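Local atomic coordinates of mannose-specific lectin 2 chain 1 (Colocasia esculenta, PDB entry 5T1X), a protein that forms, with chain 2, a heterotetrameric GNA-related lectin that binds mannose and agglutinates rabbit erythrocytes. Residues T54-D57 against L61-K64. Numbering follows the deposited sequence.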
loop_
_atom_site.group_PDB
_atom_site.type_symbol
_atom_site.label_atom_id
_atom_site.label_comp_id
_atom_site.label_asym_id
_atom_site.label_seq_id
_atom_site.Cartn_x
_atom_site.Cartn_y
_atom_site.Cartn_z
ATOM N N THR A 54 2.585 8.280 13.345
ATOM C CA THR A 54 1.245 7.711 13.210
ATOM C C THR A 54 0.583 8.285 11.954
ATOM O O THR A 54 1.070 9.256 11.361
ATOM C CB THR A 54 0.376 7.945 14.465
ATOM O OG1 THR A 54 0.326 9.336 14.771
ATOM C CG2 THR A 54 0.828 7.114 15.673
ATOM N N LEU A 55 -0.517 7.667 11.547
ATOM C CA LEU A 55 -1.283 8.093 10.382
ATOM C C LEU A 55 -2.735 8.185 10.812
ATOM O O LEU A 55 -3.290 7.197 11.286
ATOM C CB LEU A 55 -1.063 7.100 9.225
ATOM C CG LEU A 55 -1.788 7.350 7.891
ATOM C CD1 LEU A 55 -1.303 8.625 7.220
ATOM C CD2 LEU A 55 -1.564 6.181 6.950
ATOM N N THR A 56 -3.324 9.382 10.730
ATOM C CA THR A 56 -4.711 9.597 11.169
ATOM C C THR A 56 -5.714 8.945 10.210
ATOM O O THR A 56 -5.359 8.539 9.099
ATOM C CB THR A 56 -5.034 11.094 11.342
ATOM O OG1 THR A 56 -5.175 11.730 10.070
ATOM C CG2 THR A 56 -4.022 11.824 12.193
ATOM N N ASP A 57 -6.989 8.879 10.653
ATOM C CA ASP A 57 -8.103 8.340 9.867
ATOM C C ASP A 57 -8.472 9.288 8.720
ATOM O O ASP A 57 -9.342 8.956 7.924
ATOM C CB ASP A 57 -9.321 8.076 10.772
ATOM C CG ASP A 57 -9.104 7.003 11.826
ATOM O OD1 ASP A 57 -8.194 6.160 11.643
ATOM O OD2 ASP A 57 -9.870 6.981 12.818
ATOM N N LEU A 61 -0.014 12.228 8.194
ATOM C CA LEU A 61 1.127 11.688 8.944
ATOM C C LEU A 61 1.391 12.603 10.138
ATOM O O LEU A 61 1.356 13.825 9.973
ATOM C CB LEU A 61 2.380 11.584 8.065
ATOM C CG LEU A 61 2.397 10.459 7.031
ATOM C CD1 LEU A 61 3.465 10.720 6.004
ATOM C CD2 LEU A 61 2.643 9.094 7.683
ATOM N N VAL A 62 1.617 12.034 11.341
ATOM C CA VAL A 62 1.826 12.838 12.557
ATOM C C VAL A 62 3.002 12.283 13.366
ATOM O O VAL A 62 3.056 11.079 13.632
ATOM C CB VAL A 62 0.536 12.904 13.440
ATOM C CG1 VAL A 62 0.766 13.698 14.730
ATOM C CG2 VAL A 62 -0.651 13.482 12.675
ATOM N N ILE A 63 3.916 13.171 13.775
ATOM C CA ILE A 63 5.021 12.854 14.679
ATOM C C ILE A 63 4.622 13.403 16.046
ATOM O O ILE A 63 4.267 14.581 16.149
ATOM C CB ILE A 63 6.407 13.403 14.215
ATOM C CG1 ILE A 63 6.780 12.898 12.805
ATOM C CG2 ILE A 63 7.523 13.073 15.246
ATOM C CD1 ILE A 63 7.985 13.625 12.184
ATOM N N LYS A 64 4.650 12.549 17.077
ATOM C CA LYS A 64 4.343 12.917 18.463
ATOM C C LYS A 64 5.465 12.456 19.384
ATOM O O LYS A 64 6.027 11.389 19.151
ATOM C CB LYS A 64 3.016 12.296 18.920
ATOM C CG LYS A 64 1.774 12.921 18.301
ATOM C CD LYS A 64 0.535 12.146 18.704
ATOM C CE LYS A 64 -0.727 12.765 18.162
ATOM N NZ LYS A 64 -1.891 11.864 18.350
HETATM O O HOH W 1 2.274 9.951 16.536
#
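Thr54 and Val62 face each other as an antiparallel hydrogen-bonded pair, joined by two backbone bonds. Thr54 N gives its hydrogen to Val62 O at 2.9 Å, approaching in the carbonyl plane, and Val62 N returns a bond of 2.8 Å to Thr54 O. That second acceptor also receives a CA-H...O contact from Leu61 CA at 3.4 Å. A water joins the same pair, lying 2.7 Å from Thr54 OG1 and donating a longer bond to Val62 O. With chi1 at 55°, Thr54 OG1 is flanked by its own amide nitrogen and carbonyl carbon, which places it 3.8 Å from Val62 CB. Threonine suits this partly exposed site, being beta-branched yet able to hold water. Just past the end of the strand, Thr56 CG2 meets Val62 CG2 at 3.8 Å, methyl against methyl, while Thr56 OG1 accepts bonds from the turn nitrogens of Tyr58 and Glu60. On the face opposite Thr54 and Val62 the contact is apolar: in the non-hydrogen-bonded pair Leu55 and Leu61, Leu55 CD1 lies 4.0 Å from Leu61 CD2, and Val95 of strand 92-103 packs on both leucines. Trp106 of the other chain also reaches Leu61. The chemistry thus divides this hairpin of the bulb-type lectin domain into a threonine-bearing face that holds a bound water and a leucine face turned to the hydrophobic interior, with the paired backbone between them.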